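Local coordinates for putative glycosyltransferase (GalT1) (Streptococcus parasanguinis, PDB 4PHR), which binds UDP and probably transfers a sugar from a nucleotide donor, as the GT-D-type domain of a longer protein, at residues A[228-234]-A[246-252]; A[121-125]-A[239-243]; A[156-160]-A[262-268]. One frame throughout, in Å; residues are numbered along the deposited sequence.

Contact 1 is the buried centre of this group. It joins the first turns of helix 229-238 to the loop 246-252 beside UDP, through a histidine pair and a cluster of charges. Contact 2, only partly buried, takes up the chain leaving that same helix and sets it against residues 121-125; Glu232 of contact 1 ties the two together by its salt bridge to Arg121. Contact 3, also partly buried, lies farther from the chain's centre and rests chiefly on one sandwiched arginine. It meets contact 1 where Gly159 N hydrogen-bonds to Asp230 and Val160 O to Lys249, whereas contacts 2 and 3 do not touch.

Contact 1 of 3, residues A[228-234]-A[246-252]; sequences HIDSEYE and LTNKHTA. With UDP (uridine-5'-diphosphate), chain B.
The N-terminal end of helix 229-238, with His228 at its N-cap, packs against the irregular segment 246-252, and the backbones come closest where the CA atoms of Ser231 and Thr251 are 5.7 Å apart. His228 and His250 meet rim to rim with their rings nearly coplanar (13° between planes), and a hydrogen bond of 2.7 Å joins His228 NE2 to His250 NE2. The methyl of Ala252 covers one face of the His228 ring in a CH-pi contact, CB lying 3.5 Å from the ring centroid, while C5' of UDP covers the opposite face. With its other nitrogen, ND1, His228 donates to UDP O1B at 2.8 Å, and its backbone N donates to O2B. His250 turns one ring face to the ribose O2', and its ND1 is hydrogen-bonded to Asp257.

One helical turn on, Ala252 N donates to Ser231 OG at 2.9 Å in a nearly straight bond (167°). Lys249, bent about its CG-CD bond (chi3 89°), brings NZ between two carboxylates: it takes Asp230 OD2 on the syn side at 2.8 Å and Glu234 OE2 on the anti side at 3.2 Å. Asp230 OD1 also bonds Gly159 N and Asn162 ND2, Glu234 OE2 the same ND2, and Val160 O accepts from Lys249 NZ. Beside this network, Leu246 CD1 packs on CB and CG of Glu234.

Asp257 thus probably orients His250, whose bond, with that to the phosphate, would hold the His228 ring in its rotation; His228 grips the beta-phosphate with two N-H groups, and the two carboxylates probably offset the charge of Lys249.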
loop_
_atom_site.group_PDB
_atom_site.type_symbol
_atom_site.label_atom_id
_atom_site.label_comp_id
_atom_site.label_asym_id
_atom_site.label_seq_id
_atom_site.Cartn_x
_atom_site.Cartn_y
_atom_site.Cartn_z
ATOM N N HIS A 228 2.283 -3.417 1.890
ATOM C CA HIS A 228 3.282 -4.428 2.274
ATOM C C HIS A 228 4.584 -3.859 2.851
ATOM O O HIS A 228 5.635 -4.521 2.815
ATOM C CB HIS A 228 3.581 -5.342 1.079
ATOM C CG HIS A 228 2.601 -6.464 0.918
ATOM N ND1 HIS A 228 1.918 -6.696 -0.255
ATOM C CD2 HIS A 228 2.212 -7.433 1.779
ATOM C CE1 HIS A 228 1.152 -7.765 -0.112
ATOM N NE2 HIS A 228 1.315 -8.233 1.112
ATOM N N ILE A 229 4.534 -2.642 3.386
ATOM C CA ILE A 229 5.751 -2.003 3.886
ATOM C C ILE A 229 6.515 -2.891 4.882
ATOM O O ILE A 229 7.746 -2.917 4.888
ATOM C CB ILE A 229 5.473 -0.601 4.511
ATOM C CG1 ILE A 229 6.791 0.109 4.815
ATOM C CG2 ILE A 229 4.583 -0.707 5.748
ATOM C CD1 ILE A 229 7.625 0.348 3.576
ATOM N N ASP A 230 5.801 -3.647 5.712
ATOM C CA ASP A 230 6.486 -4.463 6.708
ATOM C C ASP A 230 7.376 -5.544 6.095
ATOM O O ASP A 230 8.494 -5.771 6.568
ATOM C CB ASP A 230 5.505 -5.119 7.681
ATOM C CG ASP A 230 6.217 -5.950 8.731
ATOM O OD1 ASP A 230 6.609 -5.384 9.780
ATOM O OD2 ASP A 230 6.403 -7.167 8.499
ATOM N N SER A 231 6.870 -6.233 5.072
ATOM C CA SER A 231 7.658 -7.268 4.406
ATOM C C SER A 231 8.922 -6.668 3.824
ATOM O O SER A 231 10.010 -7.239 3.956
ATOM C CB SER A 231 6.868 -7.922 3.268
ATOM O OG SER A 231 5.759 -8.644 3.761
ATOM N N GLU A 232 8.769 -5.526 3.156
ATOM C CA GLU A 232 9.903 -4.860 2.523
ATOM C C GLU A 232 10.933 -4.431 3.570
ATOM O O GLU A 232 12.146 -4.579 3.372
ATOM C CB GLU A 232 9.416 -3.673 1.695
ATOM C CG GLU A 232 8.656 -4.104 0.435
ATOM C CD GLU A 232 9.550 -4.183 -0.796
ATOM O OE1 GLU A 232 10.774 -3.964 -0.670
ATOM O OE2 GLU A 232 9.026 -4.458 -1.899
ATOM N N TYR A 233 10.459 -3.929 4.705
ATOM C CA TYR A 233 11.370 -3.516 5.757
ATOM C C TYR A 233 12.115 -4.720 6.332
ATOM O O TYR A 233 13.312 -4.650 6.585
ATOM C CB TYR A 233 10.631 -2.750 6.859
ATOM C CG TYR A 233 11.561 -2.113 7.861
ATOM C CD1 TYR A 233 12.454 -1.124 7.470
ATOM C CD2 TYR A 233 11.562 -2.510 9.194
ATOM C CE1 TYR A 233 13.324 -0.540 8.387
ATOM C CE2 TYR A 233 12.425 -1.931 10.114
ATOM C CZ TYR A 233 13.294 -0.943 9.703
ATOM O OH TYR A 233 14.158 -0.370 10.618
ATOM N N GLU A 234 11.413 -5.831 6.534
ATOM C CA GLU A 234 12.065 -7.040 7.045
ATOM C C GLU A 234 13.129 -7.538 6.067
ATOM O O GLU A 234 14.234 -7.905 6.463
ATOM C CB GLU A 234 11.037 -8.147 7.299
ATOM C CG GLU A 234 10.081 -7.873 8.449
ATOM C CD GLU A 234 10.563 -8.423 9.765
ATOM O OE1 GLU A 234 11.627 -9.073 9.787
ATOM O OE2 GLU A 234 9.868 -8.205 10.776
ATOM N N LEU A 246 8.788 -15.018 5.534
ATOM C CA LEU A 246 8.851 -14.751 6.957
ATOM C C LEU A 246 8.012 -15.826 7.647
ATOM O O LEU A 246 6.996 -16.271 7.114
ATOM C CB LEU A 246 8.334 -13.341 7.251
ATOM C CG LEU A 246 8.957 -12.285 6.325
ATOM C CD1 LEU A 246 8.299 -10.924 6.485
ATOM C CD2 LEU A 246 10.465 -12.189 6.529
ATOM N N THR A 247 8.435 -16.265 8.818
ATOM C CA THR A 247 7.763 -17.398 9.430
ATOM C C THR A 247 6.640 -16.950 10.358
ATOM O O THR A 247 5.672 -17.685 10.573
ATOM C CB THR A 247 8.760 -18.285 10.192
ATOM O OG1 THR A 247 9.237 -17.587 11.349
ATOM C CG2 THR A 247 9.938 -18.630 9.292
ATOM N N ASN A 248 6.767 -15.743 10.892
ATOM C CA ASN A 248 5.942 -15.322 12.015
ATOM C C ASN A 248 4.773 -14.417 11.646
ATOM O O ASN A 248 4.029 -13.971 12.514
ATOM C CB ASN A 248 6.819 -14.662 13.092
ATOM C CG ASN A 248 7.564 -13.429 12.577
ATOM O OD1 ASN A 248 7.947 -13.359 11.408
ATOM N ND2 ASN A 248 7.768 -12.451 13.454
ATOM N N LYS A 249 4.606 -14.149 10.357
ATOM C CA LYS A 249 3.569 -13.238 9.908
ATOM C C LYS A 249 3.387 -13.399 8.411
ATOM O O LYS A 249 4.121 -14.142 7.768
ATOM C CB LYS A 249 3.951 -11.794 10.232
ATOM C CG LYS A 249 5.261 -11.361 9.603
ATOM C CD LYS A 249 5.533 -9.873 9.769
ATOM C CE LYS A 249 6.281 -9.583 11.050
ATOM N NZ LYS A 249 6.702 -8.153 11.131
ATOM N N HIS A 250 2.406 -12.694 7.866
ATOM C CA HIS A 250 2.198 -12.612 6.423
ATOM C C HIS A 250 3.452 -12.111 5.702
ATOM O O HIS A 250 4.125 -11.209 6.189
ATOM C CB HIS A 250 1.046 -11.632 6.166
ATOM C CG HIS A 250 0.854 -11.278 4.725
ATOM N ND1 HIS A 250 0.234 -12.121 3.830
ATOM C CD2 HIS A 250 1.191 -10.169 4.028
ATOM C CE1 HIS A 250 0.195 -11.543 2.643
ATOM N NE2 HIS A 250 0.773 -10.360 2.736
ATOM N N THR A 251 3.749 -12.685 4.539
ATOM C CA THR A 251 4.819 -12.179 3.687
ATOM C C THR A 251 4.280 -11.772 2.320
ATOM O O THR A 251 3.579 -12.545 1.677
ATOM C CB THR A 251 5.915 -13.238 3.436
ATOM O OG1 THR A 251 6.379 -13.774 4.679
ATOM C CG2 THR A 251 7.089 -12.602 2.720
ATOM N N ALA A 252 4.638 -10.567 1.871
ATOM C CA ALA A 252 4.293 -10.104 0.527
ATOM C C ALA A 252 4.646 -11.153 -0.523
ATOM O O ALA A 252 5.729 -11.738 -0.482
ATOM C CB ALA A 252 5.021 -8.802 0.214
HETATM N N1 UDP B . -4.649 -7.532 3.650
HETATM C C2 UDP B . -5.505 -7.858 4.674
HETATM N N3 UDP B . -6.812 -8.178 4.397
HETATM C C4 UDP B . -7.276 -8.169 3.103
HETATM C C5 UDP B . -6.412 -7.834 2.061
HETATM C C6 UDP B . -5.065 -7.660 2.356
HETATM O O2 UDP B . -5.104 -7.893 5.837
HETATM O O4 UDP B . -8.467 -8.436 2.909
HETATM C "C1'" UDP B . -3.278 -7.114 3.981
HETATM C "C2'" UDP B . -2.132 -8.061 3.748
HETATM O "O2'" UDP B . -2.031 -8.991 4.807
HETATM C "C3'" UDP B . -0.970 -7.093 3.722
HETATM C "C4'" UDP B . -1.573 -5.856 3.078
HETATM O "O4'" UDP B . -2.992 -6.017 3.137
HETATM O "O3'" UDP B . -0.582 -6.769 5.040
HETATM C "C5'" UDP B . -1.110 -5.680 1.637
HETATM O "O5'" UDP B . -1.775 -4.553 1.081
HETATM P PA UDP B . -1.553 -4.094 -0.446
HETATM O O1A UDP B . -2.081 -5.130 -1.354
HETATM O O2A UDP B . -2.160 -2.747 -0.560
HETATM O O3A UDP B . 0.064 -4.066 -0.541
HETATM P PB UDP B . 1.101 -3.559 -1.692
HETATM O O1B UDP B . 1.640 -4.802 -2.318
HETATM O O2B UDP B . 2.137 -2.830 -0.922
HETATM O O3B UDP B . 0.359 -2.712 -2.679
HETATM O O HOH W 1 5.620 -8.780 6.437
HETATM O O HOH W 2 9.391 -9.783 12.976
#

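Contact 2 of 3, residues A[121-125]-A[239-243]; sequences RPYID and GATYK
Tyr123 reaches across to the chain that leaves helix 229-238, a helix of the GT-D glycosyltransferase domain that ends at Gly239 in a Schellman motif. The positive phi of Gly239 (65°) turns the backbone out of the helix, and its carbonyl carbon comes up to the edge of the tyrosine. At Ala240 the single direct hydrogen bond of the contact forms: Tyr123 OH donates to Ala240 O at 2.6 Å, the oxygen lying near the plane of the ring and the hydroxyl tilted 24° from the carbonyl plane. With CG anti to the backbone N (chi1 177°), Tyr123 extends far enough for this, and Lys129 makes a cation-pi contact with its ring. The methyl of Ala240 meets Ile124 CD1 at 4.3 Å.

Thr241 contributes its backbone. Water 3 donates to Thr241 O and to Ile124 O, one proton to each of two acceptors, and so bridges the segments. Tyr242 points its side chain away and meets Ile124 through its backbone, CD1 of Ile124 lying 3.7 Å from Tyr242 O.

Lys243 then runs extended back over residues 121-125, its aliphatic chain crossing Ile124, with CG against Ile124 CG1 and CE against Ile124 CG2. Its ammonium group forms a salt bridge with Glu253, which also takes Arg121 NH2, and both cations converge on this one carboxylate. Arg121 is further held by Glu232 through NE and gives NH1 to UDP O1B, linking this surface to the nucleotide pocket. Toward Asp125 the lysine makes a looser approach, its CE lying 3.8 Å and its NZ 4.1 Å from Asp125 OD1.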
loop_
_atom_site.group_PDB
_atom_site.type_symbol
_atom_site.label_atom_id
_atom_site.label_comp_id
_atom_site.label_asym_id
_atom_site.label_seq_id
_atom_site.Cartn_x
_atom_site.Cartn_y
_atom_site.Cartn_z
ATOM N N ARG A 121 6.984 -0.256 -1.298
ATOM C CA ARG A 121 7.828 -1.296 -1.902
ATOM C C ARG A 121 9.224 -0.748 -2.247
ATOM O O ARG A 121 9.613 -0.692 -3.413
ATOM C CB ARG A 121 7.152 -1.847 -3.167
ATOM C CG ARG A 121 5.666 -2.209 -3.028
ATOM C CD ARG A 121 5.420 -3.281 -1.977
ATOM N NE ARG A 121 6.265 -4.445 -2.211
ATOM C CZ ARG A 121 5.817 -5.658 -2.501
ATOM N NH1 ARG A 121 4.513 -5.898 -2.573
ATOM N NH2 ARG A 121 6.688 -6.640 -2.696
ATOM N N PRO A 122 9.987 -0.340 -1.228
ATOM C CA PRO A 122 11.194 0.454 -1.484
ATOM C C PRO A 122 12.487 -0.349 -1.568
ATOM O O PRO A 122 13.550 0.258 -1.461
ATOM C CB PRO A 122 11.265 1.374 -0.252
ATOM C CG PRO A 122 10.045 1.027 0.612
ATOM C CD PRO A 122 9.646 -0.343 0.200
ATOM N N TYR A 123 12.424 -1.666 -1.743
ATOM C CA TYR A 123 13.653 -2.453 -1.626
ATOM C C TYR A 123 13.816 -3.640 -2.578
ATOM O O TYR A 123 14.738 -3.659 -3.397
ATOM C CB TYR A 123 13.824 -2.926 -0.168
ATOM C CG TYR A 123 15.036 -3.814 0.066
ATOM C CD1 TYR A 123 16.312 -3.274 0.147
ATOM C CD2 TYR A 123 14.898 -5.189 0.216
ATOM C CE1 TYR A 123 17.418 -4.079 0.350
ATOM C CE2 TYR A 123 16.001 -6.004 0.419
ATOM C CZ TYR A 123 17.257 -5.442 0.489
ATOM O OH TYR A 123 18.362 -6.243 0.694
ATOM N N ILE A 124 12.947 -4.637 -2.463
ATOM C CA ILE A 124 13.268 -5.967 -3.001
ATOM C C ILE A 124 13.372 -6.041 -4.530
ATOM O O ILE A 124 14.169 -6.821 -5.062
ATOM C CB ILE A 124 12.305 -7.067 -2.461
ATOM C CG1 ILE A 124 12.957 -8.454 -2.544
ATOM C CG2 ILE A 124 10.977 -7.018 -3.191
ATOM C CD1 ILE A 124 14.140 -8.635 -1.617
ATOM N N ASP A 125 12.593 -5.226 -5.235
ATOM C CA ASP A 125 12.597 -5.283 -6.694
ATOM C C ASP A 125 13.635 -4.379 -7.359
ATOM O O ASP A 125 13.793 -4.403 -8.574
ATOM C CB ASP A 125 11.201 -4.993 -7.259
ATOM C CG ASP A 125 10.277 -6.204 -7.188
ATOM O OD1 ASP A 125 10.775 -7.334 -6.985
ATOM O OD2 ASP A 125 9.053 -6.026 -7.348
ATOM N N GLY A 239 19.012 -7.807 4.671
ATOM C CA GLY A 239 19.821 -7.733 3.467
ATOM C C GLY A 239 19.438 -8.781 2.441
ATOM O O GLY A 239 20.282 -9.251 1.669
ATOM N N ALA A 240 18.154 -9.131 2.414
ATOM C CA ALA A 240 17.657 -10.147 1.493
ATOM C C ALA A 240 17.908 -9.779 0.035
ATOM O O ALA A 240 17.818 -8.614 -0.351
ATOM C CB ALA A 240 16.176 -10.397 1.724
ATOM N N THR A 241 18.217 -10.783 -0.774
ATOM C CA THR A 241 18.404 -10.566 -2.202
ATOM C C THR A 241 17.218 -11.104 -2.993
ATOM O O THR A 241 17.054 -10.796 -4.175
ATOM C CB THR A 241 19.705 -11.215 -2.700
ATOM O OG1 THR A 241 19.730 -12.593 -2.309
ATOM C CG2 THR A 241 20.910 -10.509 -2.097
ATOM N N TYR A 242 16.392 -11.909 -2.331
ATOM C CA TYR A 242 15.186 -12.456 -2.941
ATOM C C TYR A 242 14.058 -12.429 -1.918
ATOM O O TYR A 242 14.300 -12.181 -0.743
ATOM C CB TYR A 242 15.434 -13.886 -3.432
ATOM C CG TYR A 242 15.584 -14.911 -2.324
ATOM C CD1 TYR A 242 16.802 -15.102 -1.683
ATOM C CD2 TYR A 242 14.507 -15.695 -1.927
ATOM C CE1 TYR A 242 16.943 -16.041 -0.673
ATOM C CE2 TYR A 242 14.637 -16.637 -0.920
ATOM C CZ TYR A 242 15.857 -16.805 -0.297
ATOM O OH TYR A 242 15.990 -17.740 0.706
ATOM N N LYS A 243 12.833 -12.684 -2.364
ATOM C CA LYS A 243 11.670 -12.650 -1.479
ATOM C C LYS A 243 11.598 -13.866 -0.560
ATOM O O LYS A 243 10.999 -14.887 -0.904
ATOM C CB LYS A 243 10.381 -12.506 -2.291
ATOM C CG LYS A 243 10.291 -11.180 -3.022
ATOM C CD LYS A 243 8.996 -11.041 -3.793
ATOM C CE LYS A 243 9.042 -9.823 -4.699
ATOM N NZ LYS A 243 7.812 -9.687 -5.525
HETATM O O HOH W 3 14.473 -9.604 -5.481
#

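Contact 3 of 3, residues A[156-160]-A[262-268]; sequences SRSGV and LEFSQEY. With UDP (uridine-5'-diphosphate), chain B.
Arg157 carries most of this contact, its guanidinium sandwiched between Leu262 and Tyr268. On one face Leu262 CD2 sits toward the rim, 3.6 Å from Arg157 CZ. On the opposite face Tyr268 CE2 lies over the centre, 3.7 Å from the same CZ; the guanidinium and ring planes are inclined by 38°, so the two groups overlap without stacking flat. The chain is extended from CG to NE, which carries the charged end this far from the backbone of the turn.

Apolar packing continues at Val160. Its CG2 presses on Tyr268 CD1 at 3.5 Å, the side chains crossing at about a right angle, and CG1 comes near Ser265 CB. Beyond the two segments, Arg173 and Val175 of strand 170-176 touch Tyr268 as well.

Among the polar contacts, Arg157 NH1 donates to Glu263 O at 3.2 Å, a bent bond (142°) with the oxygen tilted out of the guanidinium plane. Water 5 lies in that plane and accepts from Arg157 NH2 at 2.6 Å. At the other end of the arginine, water 4 accepts from Arg157 N and is 2.6 Å from Tyr268 OH, linking the turn's backbone to the far end of the ring. Ser265 caps helix 266-271, its OG accepting from Tyr268 N, a capping bond.

Residues 157-160 form a type II beta turn, closed by Val160 N to Arg157 O. Just before it, Ser156 OG is hydrogen-bonded to the ribose O3' of UDP at 2.9 Å. The arrangement thus belongs to the rim of a nucleotide site at the C-terminal end of a parallel sheet: the loop following strand 147-153 meets the ribose and is backed by the capped helix 266-271.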
loop_
_atom_site.group_PDB
_atom_site.type_symbol
_atom_site.label_atom_id
_atom_site.label_comp_id
_atom_site.label_asym_id
_atom_site.label_seq_id
_atom_site.Cartn_x
_atom_site.Cartn_y
_atom_site.Cartn_z
ATOM N N SER A 156 -0.999 -9.444 9.249
ATOM C CA SER A 156 -0.126 -8.352 8.800
ATOM C C SER A 156 0.977 -8.044 9.818
ATOM O O SER A 156 2.164 -7.973 9.476
ATOM C CB SER A 156 -0.946 -7.086 8.536
ATOM O OG SER A 156 -1.918 -7.299 7.530
ATOM N N ARG A 157 0.575 -7.844 11.068
ATOM C CA ARG A 157 1.511 -7.619 12.174
ATOM C C ARG A 157 2.621 -6.629 11.812
ATOM O O ARG A 157 3.821 -6.871 12.022
ATOM C CB ARG A 157 2.041 -8.958 12.673
ATOM C CG ARG A 157 0.879 -9.821 13.141
ATOM C CD ARG A 157 1.265 -11.171 13.658
ATOM N NE ARG A 157 0.077 -11.803 14.224
ATOM C CZ ARG A 157 0.018 -12.334 15.438
ATOM N NH1 ARG A 157 1.091 -12.332 16.213
ATOM N NH2 ARG A 157 -1.111 -12.879 15.869
ATOM N N SER A 158 2.201 -5.489 11.285
ATOM C CA SER A 158 3.135 -4.504 10.765
ATOM C C SER A 158 3.969 -3.928 11.900
ATOM O O SER A 158 3.438 -3.429 12.897
ATOM C CB SER A 158 2.387 -3.386 10.026
ATOM O OG SER A 158 1.664 -3.888 8.907
ATOM N N GLY A 159 5.286 -4.005 11.744
ATOM C CA GLY A 159 6.201 -3.491 12.743
ATOM C C GLY A 159 6.433 -4.429 13.910
ATOM O O GLY A 159 7.263 -4.157 14.766
ATOM N N VAL A 160 5.724 -5.551 13.943
ATOM C CA VAL A 160 5.845 -6.460 15.075
ATOM C C VAL A 160 7.147 -7.246 14.971
ATOM O O VAL A 160 7.413 -7.905 13.969
ATOM C CB VAL A 160 4.638 -7.407 15.188
ATOM C CG1 VAL A 160 4.845 -8.390 16.335
ATOM C CG2 VAL A 160 3.365 -6.597 15.392
ATOM N N LEU A 262 2.595 -18.315 14.226
ATOM C CA LEU A 262 2.338 -17.105 14.991
ATOM C C LEU A 262 2.959 -17.162 16.375
ATOM O O LEU A 262 3.073 -18.229 16.993
ATOM C CB LEU A 262 0.836 -16.850 15.121
ATOM C CG LEU A 262 0.061 -16.505 13.849
ATOM C CD1 LEU A 262 -1.427 -16.441 14.154
ATOM C CD2 LEU A 262 0.545 -15.193 13.246
ATOM N N GLU A 263 3.359 -15.994 16.853
ATOM C CA GLU A 263 3.852 -15.857 18.209
ATOM C C GLU A 263 2.847 -15.048 19.012
ATOM O O GLU A 263 1.979 -14.372 18.447
ATOM C CB GLU A 263 5.206 -15.151 18.208
ATOM C CG GLU A 263 6.288 -15.880 17.425
ATOM C CD GLU A 263 7.532 -15.035 17.227
ATOM O OE1 GLU A 263 7.411 -13.911 16.693
ATOM O OE2 GLU A 263 8.631 -15.492 17.611
ATOM N N PHE A 264 2.957 -15.123 20.332
ATOM C CA PHE A 264 2.234 -14.205 21.181
ATOM C C PHE A 264 3.161 -13.062 21.585
ATOM O O PHE A 264 4.199 -13.265 22.219
ATOM C CB PHE A 264 1.686 -14.905 22.422
ATOM C CG PHE A 264 0.811 -14.023 23.267
ATOM C CD1 PHE A 264 -0.540 -13.910 23.001
ATOM C CD2 PHE A 264 1.345 -13.295 24.317
ATOM C CE1 PHE A 264 -1.349 -13.097 23.775
ATOM C CE2 PHE A 264 0.542 -12.480 25.094
ATOM C CZ PHE A 264 -0.805 -12.381 24.820
ATOM N N SER A 265 2.773 -11.860 21.198
ATOM C CA SER A 265 3.482 -10.650 21.576
ATOM C C SER A 265 2.572 -9.826 22.461
ATOM O O SER A 265 1.574 -9.285 21.994
ATOM C CB SER A 265 3.858 -9.836 20.341
ATOM O OG SER A 265 4.181 -8.506 20.711
ATOM N N GLN A 266 2.920 -9.722 23.737
ATOM C CA GLN A 266 2.121 -8.957 24.681
ATOM C C GLN A 266 1.957 -7.513 24.218
ATOM O O GLN A 266 0.865 -6.949 24.299
ATOM C CB GLN A 266 2.745 -9.005 26.079
ATOM C CG GLN A 266 1.957 -8.253 27.137
ATOM C CD GLN A 266 2.416 -8.573 28.547
ATOM O OE1 GLN A 266 3.202 -9.497 28.761
ATOM N NE2 GLN A 266 1.925 -7.811 29.518
ATOM N N GLU A 267 3.039 -6.918 23.724
ATOM C CA GLU A 267 2.997 -5.526 23.284
ATOM C C GLU A 267 2.013 -5.336 22.127
ATOM O O GLU A 267 1.213 -4.403 22.125
ATOM C CB GLU A 267 4.394 -5.030 22.900
ATOM C CG GLU A 267 4.423 -3.578 22.448
ATOM C CD GLU A 267 5.811 -2.966 22.494
ATOM O OE1 GLU A 267 6.802 -3.719 22.375
ATOM O OE2 GLU A 267 5.911 -1.730 22.658
ATOM N N TYR A 268 2.077 -6.224 21.141
ATOM C CA TYR A 268 1.132 -6.217 20.032
ATOM C C TYR A 268 -0.291 -6.390 20.555
ATOM O O TYR A 268 -1.191 -5.618 20.219
ATOM C CB TYR A 268 1.506 -7.318 19.030
ATOM C CG TYR A 268 0.467 -7.659 17.981
ATOM C CD1 TYR A 268 0.208 -6.806 16.916
ATOM C CD2 TYR A 268 -0.218 -8.870 18.033
ATOM C CE1 TYR A 268 -0.738 -7.134 15.942
ATOM C CE2 TYR A 268 -1.156 -9.207 17.069
ATOM C CZ TYR A 268 -1.415 -8.339 16.027
ATOM O OH TYR A 268 -2.352 -8.699 15.078
HETATM N N1 UDP B . -4.649 -7.532 3.650
HETATM C C2 UDP B . -5.505 -7.858 4.674
HETATM N N3 UDP B . -6.812 -8.178 4.397
HETATM C C4 UDP B . -7.276 -8.169 3.103
HETATM C C5 UDP B . -6.412 -7.834 2.061
HETATM C C6 UDP B . -5.065 -7.660 2.356
HETATM O O2 UDP B . -5.104 -7.893 5.837
HETATM O O4 UDP B . -8.467 -8.436 2.909
HETATM C "C1'" UDP B . -3.278 -7.114 3.981
HETATM C "C2'" UDP B . -2.132 -8.061 3.748
HETATM O "O2'" UDP B . -2.031 -8.991 4.807
HETATM C "C3'" UDP B . -0.970 -7.093 3.722
HETATM C "C4'" UDP B . -1.573 -5.856 3.078
HETATM O "O4'" UDP B . -2.992 -6.017 3.137
HETATM O "O3'" UDP B . -0.582 -6.769 5.040
HETATM C "C5'" UDP B . -1.110 -5.680 1.637
HETATM O "O5'" UDP B . -1.775 -4.553 1.081
HETATM P PA UDP B . -1.553 -4.094 -0.446
HETATM O O1A UDP B . -2.081 -5.130 -1.354
HETATM O O2A UDP B . -2.160 -2.747 -0.560
HETATM O O3A UDP B . 0.064 -4.066 -0.541
HETATM P PB UDP B . 1.101 -3.559 -1.692
HETATM O O1B UDP B . 1.640 -4.802 -2.318
HETATM O O2B UDP B . 2.137 -2.830 -0.922
HETATM O O3B UDP B . 0.359 -2.712 -2.679
HETATM O O HOH W 4 -1.973 -7.609 12.700
HETATM O O HOH W 5 -1.367 -14.107 18.103
#